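Local coordinates for HpcH/HpaI aldolase/citrate lyase family protein (Burkholderia cenocepacia, PDB 4MF4) that belongs to the HpcH/HpaI aldolase/citrate lyase family and folds as a TIM barrel, at residues 80-88 and 103-114. Sequence-based numbering, arbitrary orientation.
Sequences EPVVRVPAR and TLMFPCIETPDD. With EDO (1,2-ethanediol), chain G.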
loop_
_atom_site.group_PDB
_atom_site.type_symbol
_atom_site.label_atom_id
_atom_site.label_comp_id
_atom_site.label_asym_id
_atom_site.label_seq_id
_atom_site.Cartn_x
_atom_site.Cartn_y
_atom_site.Cartn_z
ATOM N N GLU A 80 0.317 -16.814 20.425
ATOM C CA GLU A 80 -0.167 -17.589 19.308
ATOM C C GLU A 80 -1.193 -16.721 18.579
ATOM O O GLU A 80 -2.146 -16.285 19.174
ATOM C CB GLU A 80 -0.822 -18.868 19.831
ATOM C CG GLU A 80 0.170 -19.920 20.320
ATOM C CD GLU A 80 0.608 -20.887 19.209
ATOM O OE1 GLU A 80 0.079 -20.774 18.080
ATOM O OE2 GLU A 80 1.416 -21.809 19.497
ATOM N N PRO A 81 -0.994 -16.456 17.289
ATOM C CA PRO A 81 -2.038 -15.762 16.532
ATOM C C PRO A 81 -3.305 -16.606 16.282
ATOM O O PRO A 81 -3.263 -17.856 16.063
ATOM C CB PRO A 81 -1.366 -15.432 15.179
ATOM C CG PRO A 81 -0.100 -16.181 15.158
ATOM C CD PRO A 81 0.097 -16.938 16.432
ATOM N N VAL A 82 -4.429 -15.913 16.334
ATOM C CA VAL A 82 -5.724 -16.465 15.961
ATOM C C VAL A 82 -6.269 -15.528 14.875
ATOM O O VAL A 82 -6.107 -14.281 14.979
ATOM C CB VAL A 82 -6.648 -16.441 17.203
ATOM C CG1 VAL A 82 -8.065 -16.857 16.846
ATOM C CG2 VAL A 82 -6.085 -17.338 18.322
ATOM N N VAL A 83 -6.889 -16.092 13.838
ATOM C CA VAL A 83 -7.555 -15.268 12.816
ATOM C C VAL A 83 -9.053 -15.472 12.859
ATOM O O VAL A 83 -9.527 -16.620 12.779
ATOM C CB VAL A 83 -6.989 -15.541 11.379
ATOM C CG1 VAL A 83 -7.820 -14.838 10.313
ATOM C CG2 VAL A 83 -5.553 -15.079 11.272
ATOM N N ARG A 84 -9.831 -14.396 13.032
ATOM C CA ARG A 84 -11.294 -14.541 12.829
ATOM C C ARG A 84 -11.658 -14.216 11.382
ATOM O O ARG A 84 -11.534 -13.047 10.977
ATOM C CB ARG A 84 -12.129 -13.667 13.753
ATOM C CG ARG A 84 -13.626 -13.746 13.380
ATOM C CD ARG A 84 -14.534 -13.312 14.497
ATOM N NE ARG A 84 -14.530 -11.865 14.650
ATOM C CZ ARG A 84 -15.313 -11.175 15.479
ATOM N NH1 ARG A 84 -16.173 -11.780 16.319
ATOM N NH2 ARG A 84 -15.210 -9.860 15.505
ATOM N N VAL A 85 -12.113 -15.232 10.619
ATOM C CA VAL A 85 -12.438 -15.029 9.215
ATOM C C VAL A 85 -13.768 -14.285 9.096
ATOM O O VAL A 85 -14.548 -14.245 10.058
ATOM C CB VAL A 85 -12.438 -16.333 8.376
ATOM C CG1 VAL A 85 -11.064 -16.978 8.412
ATOM C CG2 VAL A 85 -13.532 -17.305 8.812
ATOM N N PRO A 86 -14.005 -13.634 7.941
ATOM C CA PRO A 86 -15.229 -12.861 7.771
ATOM C C PRO A 86 -16.495 -13.718 7.705
ATOM O O PRO A 86 -17.539 -13.273 8.159
ATOM C CB PRO A 86 -15.022 -12.135 6.419
ATOM C CG PRO A 86 -13.568 -12.261 6.123
ATOM C CD PRO A 86 -13.178 -13.590 6.732
ATOM N N ALA A 87 -16.379 -14.924 7.133
ATOM C CA ALA A 87 -17.530 -15.789 6.824
ATOM C C ALA A 87 -16.993 -17.192 6.508
ATOM O O ALA A 87 -15.806 -17.383 6.320
ATOM C CB ALA A 87 -18.296 -15.260 5.619
ATOM N N ARG A 88 -17.890 -18.158 6.445
ATOM C CA ARG A 88 -17.486 -19.531 6.232
ATOM C C ARG A 88 -17.500 -19.860 4.732
ATOM O O ARG A 88 -18.278 -20.696 4.303
ATOM C CB ARG A 88 -18.443 -20.425 7.005
ATOM C CG ARG A 88 -17.850 -21.726 7.431
ATOM C CD ARG A 88 -18.850 -22.476 8.266
ATOM N NE ARG A 88 -19.994 -22.860 7.476
ATOM C CZ ARG A 88 -21.198 -22.332 7.561
ATOM N NH1 ARG A 88 -21.495 -21.416 8.477
ATOM N NH2 ARG A 88 -22.134 -22.808 6.761
ATOM N N THR A 103 -4.831 -21.256 13.846
ATOM C CA THR A 103 -6.020 -21.255 14.682
ATOM C C THR A 103 -7.007 -20.257 14.062
ATOM O O THR A 103 -6.685 -19.078 13.850
ATOM C CB THR A 103 -5.711 -20.891 16.146
ATOM O OG1 THR A 103 -4.714 -21.775 16.696
ATOM C CG2 THR A 103 -6.969 -20.940 16.975
ATOM N N LEU A 104 -8.193 -20.742 13.737
ATOM C CA LEU A 104 -9.205 -19.945 13.067
ATOM C C LEU A 104 -10.450 -19.847 13.916
ATOM O O LEU A 104 -10.863 -20.856 14.555
ATOM C CB LEU A 104 -9.583 -20.611 11.766
ATOM C CG LEU A 104 -8.583 -20.618 10.643
ATOM C CD1 LEU A 104 -9.284 -21.079 9.364
ATOM C CD2 LEU A 104 -7.933 -19.265 10.490
ATOM N N MET A 105 -11.034 -18.652 13.954
ATOM C CA MET A 105 -12.314 -18.444 14.590
ATOM C C MET A 105 -13.375 -18.207 13.504
ATOM O O MET A 105 -13.202 -17.355 12.628
ATOM C CB MET A 105 -12.288 -17.250 15.550
ATOM C CG MET A 105 -13.600 -17.117 16.326
ATOM S SD MET A 105 -13.636 -15.744 17.476
ATOM C CE MET A 105 -12.123 -15.973 18.380
ATOM N N PHE A 106 -14.479 -18.955 13.575
ATOM C CA PHE A 106 -15.616 -18.796 12.648
ATOM C C PHE A 106 -16.798 -18.091 13.345
ATOM O O PHE A 106 -17.280 -18.538 14.418
ATOM C CB PHE A 106 -16.059 -20.177 12.164
ATOM C CG PHE A 106 -15.082 -20.834 11.276
ATOM C CD1 PHE A 106 -13.994 -21.513 11.798
ATOM C CD2 PHE A 106 -15.221 -20.731 9.898
ATOM C CE1 PHE A 106 -13.087 -22.143 10.960
ATOM C CE2 PHE A 106 -14.317 -21.335 9.061
ATOM C CZ PHE A 106 -13.235 -22.046 9.602
ATOM N N PRO A 107 -17.264 -16.986 12.765
ATOM C CA PRO A 107 -18.381 -16.252 13.319
ATOM C C PRO A 107 -19.682 -16.985 13.066
ATOM O O PRO A 107 -19.745 -17.863 12.225
ATOM C CB PRO A 107 -18.378 -14.936 12.538
ATOM C CG PRO A 107 -17.637 -15.171 11.304
ATOM C CD PRO A 107 -16.737 -16.380 11.524
ATOM N N CYS A 108 -20.734 -16.586 13.746
ATOM C CA CYS A 108 -22.060 -17.038 13.320
ATOM C C CYS A 108 -22.195 -18.557 13.123
ATOM O O CYS A 108 -22.669 -18.986 12.068
ATOM C CB CYS A 108 -22.408 -16.428 11.935
ATOM S SG CYS A 108 -22.253 -14.644 11.680
ATOM N N ILE A 109 -21.809 -19.374 14.092
ATOM C CA ILE A 109 -21.991 -20.828 13.929
ATOM C C ILE A 109 -23.267 -21.181 14.705
ATOM O O ILE A 109 -23.304 -21.003 15.923
ATOM C CB ILE A 109 -20.792 -21.631 14.481
ATOM C CG1 ILE A 109 -19.521 -21.383 13.653
ATOM C CG2 ILE A 109 -21.114 -23.115 14.564
ATOM C CD1 ILE A 109 -19.531 -21.927 12.246
ATOM N N GLU A 110 -24.286 -21.685 14.015
ATOM C CA GLU A 110 -25.587 -21.899 14.643
ATOM C C GLU A 110 -26.071 -23.327 14.732
ATOM O O GLU A 110 -26.989 -23.611 15.500
ATOM C CB GLU A 110 -26.614 -21.106 13.876
ATOM C CG GLU A 110 -26.231 -19.652 13.781
ATOM C CD GLU A 110 -27.392 -18.814 13.306
ATOM O OE1 GLU A 110 -27.970 -18.073 14.114
ATOM O OE2 GLU A 110 -27.749 -18.956 12.117
ATOM N N THR A 111 -25.495 -24.220 13.928
ATOM C CA THR A 111 -25.889 -25.621 13.929
ATOM C C THR A 111 -24.677 -26.540 13.921
ATOM O O THR A 111 -23.593 -26.133 13.575
ATOM C CB THR A 111 -26.716 -25.942 12.675
ATOM O OG1 THR A 111 -25.899 -25.746 11.521
ATOM C CG2 THR A 111 -27.955 -25.002 12.569
ATOM N N PRO A 112 -24.871 -27.811 14.285
ATOM C CA PRO A 112 -23.734 -28.665 14.226
ATOM C C PRO A 112 -23.297 -28.859 12.769
ATOM O O PRO A 112 -22.133 -29.038 12.551
ATOM C CB PRO A 112 -24.219 -29.972 14.881
ATOM C CG PRO A 112 -25.692 -29.887 14.938
ATOM C CD PRO A 112 -26.009 -28.426 14.984
ATOM N N ASP A 113 -24.208 -28.784 11.796
ATOM C CA ASP A 113 -23.789 -28.785 10.355
ATOM C C ASP A 113 -22.878 -27.629 9.998
ATOM O O ASP A 113 -21.917 -27.842 9.330
ATOM C CB ASP A 113 -24.973 -28.828 9.378
ATOM C CG ASP A 113 -25.590 -30.200 9.302
ATOM O OD1 ASP A 113 -25.060 -31.111 9.973
ATOM O OD2 ASP A 113 -26.597 -30.391 8.581
ATOM N N ASP A 114 -23.166 -26.426 10.465
ATOM C CA ASP A 114 -22.266 -25.303 10.268
ATOM C C ASP A 114 -20.865 -25.594 10.835
ATOM O O ASP A 114 -19.875 -25.285 10.226
ATOM C CB ASP A 114 -22.780 -24.042 11.019
ATOM C CG ASP A 114 -24.062 -23.439 10.426
ATOM O OD1 ASP A 114 -24.489 -23.819 9.325
ATOM O OD2 ASP A 114 -24.657 -22.601 11.110
HETATM C C1 EDO G . -15.566 -9.882 19.447
HETATM O O1 EDO G . -16.733 -10.560 19.951
HETATM C C2 EDO G . -15.854 -8.469 18.955
HETATM O O2 EDO G . -16.493 -8.534 17.666
HETATM O O HOH W 1 -2.327 -20.276 16.766
HETATM O O HOH W 2 -3.786 -18.305 13.529
#
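Parallel strand pairing joins Val83 and Arg84 to Leu104 and Met105 in the buried wall of the barrel, where strands 80-84 and 103-106 run at 30°. Three backbone bonds fix the register: Val83 N to Thr103 O (3.0 Å), Met105 N to Val83 O (2.8 Å) and the more bent Val85 N to Met105 O (3.1 Å). At the N-terminal ends, one water donates to Glu80 OE1 and Pro81 O and accepts from Thr103 OG1, which also bonds Asn14.

With helix 90-98 between them, the strands form a right-handed beta-alpha-beta unit, the repeating element of the TIM barrel. Leu104 CD2 lies 3.9 Å from Val83 CB on the helix-covered face. On the inward face, Arg84 CD meets Met105 SD at 3.9 Å. A bend at chi3 turns the Arg84 guanidinium so that NH2 donates in its own plane to 1,2-ethanediol O2; Asp54 and Gln164 take NE and NH1.

Beyond the strands, Arg88 CG packs 3.7 Å from Phe106 CD2. Its guanidinium stacks on the Asp114 carboxylate, planes 21° apart, in a long salt bridge, NH2 to OD1 3.6 Å; OD1 lies well out of the guanidinium plane and no N-H points at it, while NE bonds His117. Thr111 is the N-cap of helix 112-121: Asp114 N donates to its OG1 (3.0 Å), and a weak return bond, Thr111 N to Asp114 OD2, completes a capping box.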